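Local structure of citrate synthase (Metallosphaera sedula, 6ABW) at residues V182-A187 and Y333-P338; F164-L169 and R175-E180; V206-L211 and A356-Y361; S216-A221 and S349-W354. The protein probably catalyses the condensation of oxaloacetate with acetyl-CoA and water to citrate and free CoA, a reaction of the tricarboxylic acid cycle. One frame throughout, in Å; residues are numbered along the deposited sequence.

Interaction 1. Residues V182-A187 and Y333-P338; sequences VKAMDA and YALGFP
A Schellman motif closes helix 325-335, and the two large apolar side chains at this turn, L335 and F337, meet M185 of helix 179-191. G336 makes the reversal: its phi of 112° would press a CB against the carbonyl O of L335, and its N bonds back to Y333 O at 2.9 Å. The turn puts L335 and F337 on the same side, facing the helix. The sulfur of M185 lies against both. With CG anti to the backbone N (chi1 -178°) and bends at chi2 and chi3, its thioether passes L335 at about a right angle, SD lying 3.9 Å from L335 CD1. The same sulfur comes to 4.2 Å from F337 CE2, a Met-aromatic contact that is oblique, 66° off the ring normal. The other methyl of L335, CD2, stands 4.4 Å from A184 CB, a looser touch one residue back along the helix. F168 and L169 of helix 164-173 also pack on M185, while F173 meets the F337 ring. No hydrogen bond crosses between the segments, and all four touching residues are buried; the helix end is therefore held here by dispersion and shape, with the polarisable sulfur as the common neighbour of leucine and ring.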
loop_
_atom_site.group_PDB
_atom_site.type_symbol
_atom_site.label_atom_id
_atom_site.label_comp_id
_atom_site.label_asym_id
_atom_site.label_seq_id
_atom_site.Cartn_x
_atom_site.Cartn_y
_atom_site.Cartn_z
ATOM N N VAL A 182 12.686 -29.677 3.624
ATOM C CA VAL A 182 11.844 -29.338 2.563
ATOM C C VAL A 182 10.389 -29.512 2.928
ATOM O O VAL A 182 9.569 -28.638 2.638
ATOM C CB VAL A 182 12.141 -30.112 1.253
ATOM C CG1 VAL A 182 11.119 -29.821 0.205
ATOM C CG2 VAL A 182 13.548 -29.751 0.819
ATOM N N LYS A 183 10.065 -30.638 3.532
ATOM C CA LYS A 183 8.687 -30.927 3.805
ATOM C C LYS A 183 8.138 -29.874 4.853
ATOM O O LYS A 183 6.931 -29.461 4.811
ATOM C CB LYS A 183 8.557 -32.358 4.305
ATOM C CG LYS A 183 7.143 -32.710 4.744
ATOM C CD LYS A 183 6.104 -32.798 3.629
ATOM C CE LYS A 183 4.709 -33.270 4.097
ATOM N NZ LYS A 183 3.761 -33.168 2.962
ATOM N N ALA A 184 8.954 -29.508 5.795
ATOM C CA ALA A 184 8.535 -28.534 6.867
ATOM C C ALA A 184 8.248 -27.176 6.223
ATOM O O ALA A 184 7.328 -26.484 6.579
ATOM C CB ALA A 184 9.609 -28.408 7.940
ATOM N N MET A 185 9.091 -26.788 5.314
ATOM C CA MET A 185 8.931 -25.456 4.613
ATOM C C MET A 185 7.702 -25.497 3.745
ATOM O O MET A 185 6.892 -24.556 3.712
ATOM C CB MET A 185 10.202 -25.145 3.848
ATOM C CG MET A 185 10.136 -23.771 3.137
ATOM S SD MET A 185 10.284 -22.445 4.355
ATOM C CE MET A 185 8.981 -21.338 3.850
ATOM N N ASP A 186 7.475 -26.607 3.040
ATOM C CA ASP A 186 6.316 -26.773 2.233
ATOM C C ASP A 186 5.061 -26.690 3.089
ATOM O O ASP A 186 4.027 -26.015 2.736
ATOM C CB ASP A 186 6.364 -28.150 1.466
ATOM C CG ASP A 186 5.254 -28.275 0.490
ATOM O OD1 ASP A 186 5.252 -27.538 -0.568
ATOM O OD2 ASP A 186 4.319 -29.065 0.806
ATOM N N ALA A 187 5.102 -27.378 4.215
ATOM C CA ALA A 187 3.951 -27.312 5.129
ATOM C C ALA A 187 3.640 -25.854 5.574
ATOM O O ALA A 187 2.472 -25.424 5.635
ATOM C CB ALA A 187 4.172 -28.220 6.341
ATOM N N TYR A 333 13.051 -21.161 12.659
ATOM C CA TYR A 333 14.375 -21.154 13.312
ATOM C C TYR A 333 15.145 -22.438 13.031
ATOM O O TYR A 333 16.331 -22.364 12.686
ATOM C CB TYR A 333 14.211 -20.972 14.826
ATOM C CG TYR A 333 15.502 -20.640 15.493
ATOM C CD1 TYR A 333 15.983 -19.355 15.506
ATOM C CD2 TYR A 333 16.287 -21.656 16.046
ATOM C CE1 TYR A 333 17.185 -19.062 16.154
ATOM C CE2 TYR A 333 17.487 -21.383 16.657
ATOM C CZ TYR A 333 17.934 -20.102 16.699
ATOM O OH TYR A 333 19.130 -19.862 17.338
ATOM N N ALA A 334 14.466 -23.569 13.110
ATOM C CA ALA A 334 15.096 -24.898 12.924
ATOM C C ALA A 334 15.582 -25.027 11.463
ATOM O O ALA A 334 16.547 -25.700 11.191
ATOM C CB ALA A 334 14.070 -25.956 13.241
ATOM N N LEU A 335 14.879 -24.366 10.519
ATOM C CA LEU A 335 15.277 -24.301 9.128
ATOM C C LEU A 335 16.509 -23.449 8.883
ATOM O O LEU A 335 17.089 -23.588 7.800
ATOM C CB LEU A 335 14.148 -23.826 8.239
ATOM C CG LEU A 335 12.986 -24.804 8.134
ATOM C CD1 LEU A 335 11.817 -24.140 7.509
ATOM C CD2 LEU A 335 13.365 -26.099 7.343
ATOM N N GLY A 336 16.878 -22.554 9.807
ATOM C CA GLY A 336 18.022 -21.622 9.662
ATOM C C GLY A 336 17.657 -20.173 9.524
ATOM O O GLY A 336 18.525 -19.343 9.307
ATOM N N PHE A 337 16.358 -19.845 9.672
ATOM C CA PHE A 337 15.978 -18.459 9.501
ATOM C C PHE A 337 16.136 -17.715 10.804
ATOM O O PHE A 337 15.674 -18.172 11.833
ATOM C CB PHE A 337 14.553 -18.301 8.972
ATOM C CG PHE A 337 14.366 -18.783 7.552
ATOM C CD1 PHE A 337 14.728 -17.959 6.465
ATOM C CD2 PHE A 337 13.796 -19.977 7.277
ATOM C CE1 PHE A 337 14.590 -18.394 5.183
ATOM C CE2 PHE A 337 13.600 -20.401 5.969
ATOM C CZ PHE A 337 14.038 -19.636 4.912
ATOM N N PRO A 338 16.740 -16.518 10.751
ATOM C CA PRO A 338 16.714 -15.723 11.964
ATOM C C PRO A 338 15.291 -15.226 12.315
ATOM O O PRO A 338 14.461 -15.036 11.413
ATOM C CB PRO A 338 17.677 -14.580 11.666
ATOM C CG PRO A 338 18.247 -14.841 10.326
ATOM C CD PRO A 338 17.549 -15.942 9.655
#

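Interaction 2. Residues F164-L169 and R175-E180; sequences FAKSFL and RTPTEE
Apolar packing between K166, L169 and P177 joins helix 164-173 to the turn that leads into the next helix. The P177 ring carries most of it: CG sits 3.9 Å from K166 CG and 4.0 Å from L169 CB, one helical turn apart, so the ring lies against both side chains at once. L169 adds a methyl, CD1, 3.9 Å from P177 CB. The lysine crosses the proline at about a right angle. Its CG is anti to the backbone N (chi1 -169°) and the chain is extended beyond it, which carries the aliphatic part past the ring and brings CE to 3.9 Å from the T176 CG2 methyl.

The polar part is indirect. One water gives a hydrogen bond to P177 O at 2.8 Å and another to E179 OE1 at 3.2 Å, and accepts a weak one from K166 NZ. The ammonium and the carboxylate remain 5.0 Å apart between K166 NZ and E179 OE1, without direct contact; their opposite charges probably attract at this distance, with the water bridging them, weakly on the lysine side. R175 turns its guanidinium to E181 in a salt bridge.

T178 is the N-cap residue of helix 179-191, and the contact packs the connection between the two consecutive helices against the first of them. On the buried side L169 also touches F337, and P177 touches V182. K170, farther along helix 164-173, packs on T176 and P177, and F168 faces helix 128-151 through S140 and V143.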
loop_
_atom_site.group_PDB
_atom_site.type_symbol
_atom_site.label_atom_id
_atom_site.label_comp_id
_atom_site.label_asym_id
_atom_site.label_seq_id
_atom_site.Cartn_x
_atom_site.Cartn_y
_atom_site.Cartn_z
ATOM N N PHE A 164 9.052 -25.961 -5.002
ATOM C CA PHE A 164 9.113 -24.543 -4.646
ATOM C C PHE A 164 9.784 -24.370 -3.341
ATOM O O PHE A 164 10.679 -23.538 -3.211
ATOM C CB PHE A 164 7.709 -24.007 -4.638
ATOM C CG PHE A 164 7.585 -22.506 -4.298
ATOM C CD1 PHE A 164 7.583 -22.066 -3.005
ATOM C CD2 PHE A 164 7.424 -21.568 -5.322
ATOM C CE1 PHE A 164 7.459 -20.655 -2.688
ATOM C CE2 PHE A 164 7.304 -20.217 -5.058
ATOM C CZ PHE A 164 7.259 -19.753 -3.716
ATOM N N ALA A 165 9.382 -25.176 -2.363
ATOM C CA ALA A 165 10.020 -25.129 -1.041
ATOM C C ALA A 165 11.516 -25.361 -1.096
ATOM O O ALA A 165 12.311 -24.696 -0.454
ATOM C CB ALA A 165 9.364 -26.126 -0.088
ATOM N N LYS A 166 11.925 -26.401 -1.838
ATOM C CA LYS A 166 13.349 -26.683 -1.981
ATOM C C LYS A 166 14.149 -25.568 -2.679
ATOM O O LYS A 166 15.215 -25.195 -2.202
ATOM C CB LYS A 166 13.569 -28.050 -2.708
ATOM C CG LYS A 166 14.996 -28.469 -2.626
ATOM C CD LYS A 166 15.162 -29.783 -3.375
ATOM C CE LYS A 166 16.640 -30.151 -3.391
ATOM N NZ LYS A 166 16.757 -31.615 -3.767
ATOM N N SER A 167 13.606 -25.033 -3.736
ATOM C CA SER A 167 14.244 -23.916 -4.476
ATOM C C SER A 167 14.438 -22.690 -3.593
ATOM O O SER A 167 15.523 -22.040 -3.614
ATOM C CB SER A 167 13.466 -23.565 -5.733
ATOM O OG SER A 167 13.461 -24.635 -6.665
ATOM N N PHE A 168 13.433 -22.434 -2.747
ATOM C CA PHE A 168 13.463 -21.296 -1.815
ATOM C C PHE A 168 14.542 -21.498 -0.727
ATOM O O PHE A 168 15.403 -20.627 -0.445
ATOM C CB PHE A 168 12.039 -21.050 -1.230
ATOM C CG PHE A 168 12.068 -20.044 -0.125
ATOM C CD1 PHE A 168 12.445 -18.729 -0.406
ATOM C CD2 PHE A 168 11.817 -20.406 1.235
ATOM C CE1 PHE A 168 12.522 -17.772 0.589
ATOM C CE2 PHE A 168 11.903 -19.448 2.232
ATOM C CZ PHE A 168 12.228 -18.119 1.908
ATOM N N LEU A 169 14.600 -22.707 -0.144
ATOM C CA LEU A 169 15.606 -23.008 0.857
ATOM C C LEU A 169 17.036 -23.026 0.301
ATOM O O LEU A 169 17.941 -22.537 0.950
ATOM C CB LEU A 169 15.313 -24.309 1.555
ATOM C CG LEU A 169 14.056 -24.408 2.424
ATOM C CD1 LEU A 169 13.846 -25.854 2.845
ATOM C CD2 LEU A 169 14.143 -23.500 3.628
ATOM N N ARG A 175 22.928 -24.272 0.468
ATOM C CA ARG A 175 23.255 -25.640 0.782
ATOM C C ARG A 175 21.986 -26.390 0.395
ATOM O O ARG A 175 20.933 -25.782 0.214
ATOM C CB ARG A 175 23.614 -25.803 2.259
ATOM C CG ARG A 175 22.408 -25.674 3.142
ATOM C CD ARG A 175 22.717 -25.607 4.628
ATOM N NE ARG A 175 21.481 -25.199 5.307
ATOM C CZ ARG A 175 20.405 -25.979 5.517
ATOM N NH1 ARG A 175 20.385 -27.284 5.185
ATOM N NH2 ARG A 175 19.342 -25.448 6.114
ATOM N N THR A 176 22.071 -27.696 0.217
ATOM C CA THR A 176 20.913 -28.481 -0.219
ATOM C C THR A 176 20.204 -28.894 1.045
ATOM O O THR A 176 20.785 -29.509 1.918
ATOM C CB THR A 176 21.298 -29.724 -1.051
ATOM O OG1 THR A 176 21.983 -29.278 -2.205
ATOM C CG2 THR A 176 20.081 -30.506 -1.515
ATOM N N PRO A 177 18.943 -28.509 1.188
ATOM C CA PRO A 177 18.240 -28.900 2.400
ATOM C C PRO A 177 17.968 -30.430 2.396
ATOM O O PRO A 177 17.893 -31.029 1.325
ATOM C CB PRO A 177 16.898 -28.142 2.257
ATOM C CG PRO A 177 16.693 -28.017 0.817
ATOM C CD PRO A 177 18.054 -27.818 0.222
ATOM N N THR A 178 17.751 -31.008 3.566
ATOM C CA THR A 178 17.260 -32.391 3.685
ATOM C C THR A 178 15.783 -32.510 3.291
ATOM O O THR A 178 15.037 -31.493 3.316
ATOM C CB THR A 178 17.393 -32.920 5.109
ATOM O OG1 THR A 178 16.473 -32.225 5.967
ATOM C CG2 THR A 178 18.790 -32.747 5.628
ATOM N N GLU A 179 15.304 -33.730 3.040
ATOM C CA GLU A 179 13.903 -33.912 2.712
ATOM C C GLU A 179 12.978 -33.450 3.833
ATOM O O GLU A 179 11.881 -32.974 3.557
ATOM C CB GLU A 179 13.535 -35.370 2.340
ATOM C CG GLU A 179 13.809 -35.602 0.872
ATOM C CD GLU A 179 12.930 -34.732 -0.042
ATOM O OE1 GLU A 179 13.424 -33.740 -0.644
ATOM O OE2 GLU A 179 11.718 -35.026 -0.142
ATOM N N GLU A 180 13.417 -33.635 5.079
ATOM C CA GLU A 180 12.573 -33.260 6.226
ATOM C C GLU A 180 12.437 -31.699 6.293
ATOM O O GLU A 180 11.332 -31.200 6.553
ATOM C CB GLU A 180 13.146 -33.809 7.500
ATOM C CG GLU A 180 13.058 -35.349 7.599
ATOM C CD GLU A 180 14.162 -36.127 6.822
ATOM O OE1 GLU A 180 15.214 -35.548 6.348
ATOM O OE2 GLU A 180 13.965 -37.363 6.684
HETATM O O HOH W 1 16.250 -32.206 -0.550
#

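Interaction 3. Residues V206-L211 and A356-Y361; sequences VTSSTL and AHVIEY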
loop_
_atom_site.group_PDB
_atom_site.type_symbol
_atom_site.label_atom_id
_atom_site.label_comp_id
_atom_site.label_asym_id
_atom_site.label_seq_id
_atom_site.Cartn_x
_atom_site.Cartn_y
_atom_site.Cartn_z
ATOM N N VAL A 206 -8.750 -2.945 -1.215
ATOM C CA VAL A 206 -8.943 -1.535 -1.503
ATOM C C VAL A 206 -8.137 -1.094 -2.726
ATOM O O VAL A 206 -8.609 -0.380 -3.598
ATOM C CB VAL A 206 -8.508 -0.656 -0.311
ATOM C CG1 VAL A 206 -8.596 0.829 -0.676
ATOM C CG2 VAL A 206 -9.458 -0.908 0.816
ATOM N N THR A 207 -6.911 -1.540 -2.803
ATOM C CA THR A 207 -6.044 -1.209 -3.882
ATOM C C THR A 207 -6.594 -1.826 -5.180
ATOM O O THR A 207 -6.571 -1.181 -6.248
ATOM C CB THR A 207 -4.602 -1.666 -3.553
ATOM O OG1 THR A 207 -4.157 -0.931 -2.386
ATOM C CG2 THR A 207 -3.662 -1.331 -4.639
ATOM N N SER A 208 -7.106 -3.062 -5.112
ATOM C CA SER A 208 -7.603 -3.739 -6.293
ATOM C C SER A 208 -8.855 -3.022 -6.842
ATOM O O SER A 208 -9.140 -3.101 -8.054
ATOM C CB SER A 208 -7.902 -5.216 -6.015
ATOM O OG SER A 208 -9.113 -5.373 -5.283
ATOM N N SER A 209 -9.568 -2.326 -5.982
ATOM C CA SER A 209 -10.816 -1.602 -6.389
ATOM C C SER A 209 -10.600 -0.486 -7.409
ATOM O O SER A 209 -11.550 -0.032 -8.071
ATOM C CB SER A 209 -11.565 -1.038 -5.164
ATOM O OG SER A 209 -11.027 0.185 -4.621
ATOM N N THR A 210 -9.399 0.020 -7.495
ATOM C CA THR A 210 -9.064 1.016 -8.495
ATOM C C THR A 210 -8.462 0.394 -9.742
ATOM O O THR A 210 -8.034 1.117 -10.631
ATOM C CB THR A 210 -8.049 2.038 -7.933
ATOM O OG1 THR A 210 -6.775 1.397 -7.783
ATOM C CG2 THR A 210 -8.482 2.606 -6.598
ATOM N N LEU A 211 -8.256 -0.930 -9.724
ATOM C CA LEU A 211 -7.651 -1.691 -10.773
ATOM C C LEU A 211 -6.174 -1.489 -10.834
ATOM O O LEU A 211 -5.515 -1.784 -11.826
ATOM C CB LEU A 211 -8.380 -1.540 -12.137
ATOM C CG LEU A 211 -9.843 -1.918 -12.080
ATOM C CD1 LEU A 211 -10.496 -1.694 -13.456
ATOM C CD2 LEU A 211 -10.138 -3.318 -11.572
ATOM N N ALA A 356 -5.153 -14.407 -4.470
ATOM C CA ALA A 356 -6.397 -15.105 -4.757
ATOM C C ALA A 356 -7.624 -14.307 -4.338
ATOM O O ALA A 356 -8.678 -14.298 -5.071
ATOM C CB ALA A 356 -6.410 -16.491 -4.085
ATOM N N HIS A 357 -7.544 -13.595 -3.221
ATOM C CA HIS A 357 -8.651 -12.720 -2.790
ATOM C C HIS A 357 -8.889 -11.546 -3.731
ATOM O O HIS A 357 -10.026 -11.186 -3.995
ATOM C CB HIS A 357 -8.465 -12.182 -1.383
ATOM C CG HIS A 357 -8.899 -13.118 -0.312
ATOM N ND1 HIS A 357 -10.210 -13.209 0.080
ATOM C CD2 HIS A 357 -8.203 -13.942 0.514
ATOM C CE1 HIS A 357 -10.326 -14.147 1.019
ATOM N NE2 HIS A 357 -9.118 -14.593 1.311
ATOM N N VAL A 358 -7.832 -10.923 -4.223
ATOM C CA VAL A 358 -8.018 -9.787 -5.076
ATOM C C VAL A 358 -8.570 -10.243 -6.442
ATOM O O VAL A 358 -9.431 -9.547 -6.972
ATOM C CB VAL A 358 -6.818 -8.840 -5.240
ATOM C CG1 VAL A 358 -6.508 -8.218 -3.863
ATOM C CG2 VAL A 358 -5.598 -9.485 -5.821
ATOM N N ILE A 359 -8.151 -11.399 -6.926
ATOM C CA ILE A 359 -8.630 -11.917 -8.220
ATOM C C ILE A 359 -10.118 -12.197 -8.086
ATOM O O ILE A 359 -10.893 -11.772 -8.912
ATOM C CB ILE A 359 -7.866 -13.115 -8.709
ATOM C CG1 ILE A 359 -6.466 -12.730 -9.086
ATOM C CG2 ILE A 359 -8.600 -13.808 -9.904
ATOM C CD1 ILE A 359 -5.558 -13.850 -9.356
ATOM N N GLU A 360 -10.522 -12.839 -6.994
ATOM C CA GLU A 360 -11.959 -13.100 -6.721
ATOM C C GLU A 360 -12.740 -11.838 -6.671
ATOM O O GLU A 360 -13.845 -11.712 -7.265
ATOM C CB GLU A 360 -12.151 -13.774 -5.365
ATOM C CG GLU A 360 -12.528 -15.200 -5.346
ATOM C CD GLU A 360 -12.922 -15.686 -3.908
ATOM O OE1 GLU A 360 -13.526 -16.781 -3.869
ATOM O OE2 GLU A 360 -12.633 -14.992 -2.860
ATOM N N TYR A 361 -12.187 -10.849 -5.963
ATOM C CA TYR A 361 -12.837 -9.584 -5.817
ATOM C C TYR A 361 -13.007 -8.809 -7.131
ATOM O O TYR A 361 -14.113 -8.308 -7.411
ATOM C CB TYR A 361 -12.128 -8.744 -4.742
ATOM C CG TYR A 361 -12.835 -7.466 -4.443
ATOM C CD1 TYR A 361 -13.930 -7.433 -3.588
ATOM C CD2 TYR A 361 -12.409 -6.297 -5.032
ATOM C CE1 TYR A 361 -14.572 -6.218 -3.310
ATOM C CE2 TYR A 361 -13.043 -5.095 -4.797
ATOM C CZ TYR A 361 -14.125 -5.042 -3.932
ATOM O OH TYR A 361 -14.729 -3.787 -3.740
#
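S208, in the last turn of helix 199-208, meets V358 and Y361 of the long helix 342-365, residues three apart and so on the same side of that helix. From CA the serine points at its partner, the backbones coming to 6.2 Å between S208 CA and V358 CA. Its CB is packed against the branch of the valine, 3.9 Å from V358 CB and equally far from V358 CG1. OG then takes the position between the backbone N and the carbonyl carbon (chi1 76°), which carries it toward the tyrosine: it lies 3.4 Å from Y361 CD2 and farther from CE2, approaching the ring obliquely. The hydroxyl is hydrogen-bonded to L205 O within its own helix. Y361 runs out with CG anti to its backbone N (chi1 -174°), and its ring edge reaches S209, whose CB is 4.3 Å from Y361 CE2, near the ring plane. The phenol OH is bonded to R367 O beyond the helix.

S209 OG turns back instead, donating to V206 O at 2.7 Å with the donor tilted 17° from the carbonyl plane. A type I turn from S208 to L211 and a Schellman motif at L211 end the helix, and T210 and L211 there reach A224 and L229 of the second subunit. Each hydroxyl named bonds a backbone carbonyl (L205, V206, R367) and not a group across the contact, so the two helices meet through carbon surfaces and one serine oxygen set against the tyrosine ring, with a serine small enough for close approach.

Interaction 4. Residues S216-A221 and S349-W354; sequences SCVVAA and SRTLGW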
loop_
_atom_site.group_PDB
_atom_site.type_symbol
_atom_site.label_atom_id
_atom_site.label_comp_id
_atom_site.label_asym_id
_atom_site.label_seq_id
_atom_site.Cartn_x
_atom_site.Cartn_y
_atom_site.Cartn_z
ATOM N N SER A 216 1.032 -4.126 -6.953
ATOM C CA SER A 216 0.716 -2.978 -6.102
ATOM C C SER A 216 -0.309 -3.368 -5.033
ATOM O O SER A 216 -0.237 -2.820 -3.948
ATOM C CB SER A 216 0.263 -1.748 -6.884
ATOM O OG SER A 216 1.453 -1.066 -7.290
ATOM N N CYS A 217 -1.207 -4.308 -5.343
ATOM C CA CYS A 217 -2.067 -4.881 -4.310
ATOM C C CYS A 217 -1.236 -5.527 -3.195
ATOM O O CYS A 217 -1.500 -5.280 -2.020
ATOM C CB CYS A 217 -3.100 -5.839 -4.906
ATOM S SG CYS A 217 -4.202 -5.034 -6.090
ATOM N N VAL A 218 -0.231 -6.317 -3.561
ATOM C CA VAL A 218 0.694 -6.876 -2.572
ATOM C C VAL A 218 1.505 -5.785 -1.848
ATOM O O VAL A 218 1.751 -5.907 -0.652
ATOM C CB VAL A 218 1.574 -7.999 -3.185
ATOM C CG1 VAL A 218 2.586 -8.502 -2.202
ATOM C CG2 VAL A 218 0.640 -9.103 -3.600
ATOM N N VAL A 219 1.941 -4.739 -2.519
ATOM C CA VAL A 219 2.630 -3.615 -1.857
ATOM C C VAL A 219 1.765 -3.063 -0.717
ATOM O O VAL A 219 2.265 -2.877 0.419
ATOM C CB VAL A 219 3.008 -2.486 -2.834
ATOM C CG1 VAL A 219 3.485 -1.230 -2.151
ATOM C CG2 VAL A 219 4.041 -3.007 -3.743
ATOM N N ALA A 220 0.491 -2.837 -1.002
ATOM C CA ALA A 220 -0.381 -2.311 0.031
ATOM C C ALA A 220 -0.568 -3.298 1.228
ATOM O O ALA A 220 -0.594 -2.908 2.407
ATOM C CB ALA A 220 -1.721 -1.968 -0.555
ATOM N N ALA A 221 -0.700 -4.565 0.902
ATOM C CA ALA A 221 -0.746 -5.597 1.913
ATOM C C ALA A 221 0.446 -5.605 2.808
ATOM O O ALA A 221 0.318 -5.640 4.060
ATOM C CB ALA A 221 -0.997 -6.968 1.284
ATOM N N SER A 349 4.123 -16.917 2.157
ATOM C CA SER A 349 2.976 -17.790 2.097
ATOM C C SER A 349 1.673 -17.056 1.758
ATOM O O SER A 349 0.896 -17.464 0.855
ATOM C CB SER A 349 2.887 -18.424 3.480
ATOM O OG SER A 349 1.718 -19.204 3.550
ATOM N N ARG A 350 1.446 -15.957 2.475
ATOM C CA ARG A 350 0.206 -15.217 2.356
ATOM C C ARG A 350 0.063 -14.473 1.001
ATOM O O ARG A 350 -1.058 -14.149 0.630
ATOM C CB ARG A 350 0.026 -14.287 3.562
ATOM C CG ARG A 350 -1.256 -13.476 3.656
ATOM C CD ARG A 350 -2.495 -14.357 3.678
ATOM N NE ARG A 350 -2.439 -15.378 4.724
ATOM C CZ ARG A 350 -2.951 -15.283 5.977
ATOM N NH1 ARG A 350 -3.693 -14.250 6.355
ATOM N NH2 ARG A 350 -2.780 -16.253 6.848
ATOM N N THR A 351 1.141 -14.315 0.234
ATOM C CA THR A 351 0.979 -13.787 -1.126
ATOM C C THR A 351 -0.030 -14.600 -1.930
ATOM O O THR A 351 -0.773 -14.007 -2.723
ATOM C CB THR A 351 2.289 -13.666 -1.957
ATOM O OG1 THR A 351 2.890 -14.965 -2.122
ATOM C CG2 THR A 351 3.224 -12.689 -1.295
ATOM N N LEU A 352 -0.179 -15.922 -1.600
ATOM C CA LEU A 352 -1.132 -16.710 -2.294
ATOM C C LEU A 352 -2.518 -16.288 -1.955
ATOM O O LEU A 352 -3.288 -16.048 -2.879
ATOM C CB LEU A 352 -0.957 -18.180 -2.008
ATOM C CG LEU A 352 -1.955 -19.114 -2.682
ATOM C CD1 LEU A 352 -1.917 -18.914 -4.192
ATOM C CD2 LEU A 352 -1.666 -20.613 -2.363
ATOM N N GLY A 353 -2.835 -16.163 -0.672
ATOM C CA GLY A 353 -4.149 -15.670 -0.247
ATOM C C GLY A 353 -4.456 -14.247 -0.690
ATOM O O GLY A 353 -5.557 -13.979 -1.171
ATOM N N TRP A 354 -3.469 -13.344 -0.628
ATOM C CA TRP A 354 -3.681 -11.979 -1.128
ATOM C C TRP A 354 -4.054 -11.919 -2.615
ATOM O O TRP A 354 -5.044 -11.318 -2.976
ATOM C CB TRP A 354 -2.436 -11.106 -0.863
ATOM C CG TRP A 354 -2.144 -10.824 0.580
ATOM C CD1 TRP A 354 -3.028 -10.729 1.608
ATOM C CD2 TRP A 354 -0.848 -10.546 1.139
ATOM N NE1 TRP A 354 -2.360 -10.422 2.765
ATOM C CE2 TRP A 354 -1.024 -10.272 2.495
ATOM C CE3 TRP A 354 0.427 -10.458 0.598
ATOM C CZ2 TRP A 354 0.026 -10.047 3.334
ATOM C CZ3 TRP A 354 1.467 -10.202 1.435
ATOM C CH2 TRP A 354 1.272 -9.982 2.774
#
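A221 and W354 form the tight part of this packing between helix 214-225 and helix 342-365, whose local axes pass 10.6 Å apart at 120°. The A221 methyl sits over the indole: CB is 3.6 Å from the centroid of the six-membered ring and 14° off its normal, a CH-pi contact, and 3.5 Å from W354 CE2. R350 CG lies against the opposite face, 3.3 Å above the plane and offset toward the rim, so the ring is sandwiched. A chi1 of -67° sends the indole toward helix 214-225, where one face comes to lie against the A221 methyl.

The looser part is around V218. Its CG1 stands 4.0 Å from W354 CE3, obliquely, and a longer 4.3 Å from T351 CG2; L135 of helix 128-151 touches both V218 and T351, so helix 128-151 borders this side. W354 NE1 makes a weak hydrogen bond to S200. Replacing W354 by an alanine is likely to open a gap between the A221 methyl and the R350 chain and leave S200 without its weak bond. A221 is small enough for the indole face to come within 3.5 Å of its CB, with R350 CG on the other face.

How the interactions relate
Along the chain interaction 2 comes first and closes before interaction 1 opens; interaction 4 is nested inside the loop closed by interaction 3, and interaction 1 alternates with both. They fall into two clusters. Interactions 1 and 2, centres about 9 Å apart, touch and share helix 179-191, with F168 packed on F337. Interactions 3 and 4, centres about 10 Å apart, touch and share helix 342-365, T207 lying against A220. Interactions 1 and 3 have centres about 31 Å apart, on opposite sides of the chain's centre. Helices 325-335 and 342-365 follow one another, linking the clusters. The second pair also reaches the other subunit, joining the helical core to the dimer interface.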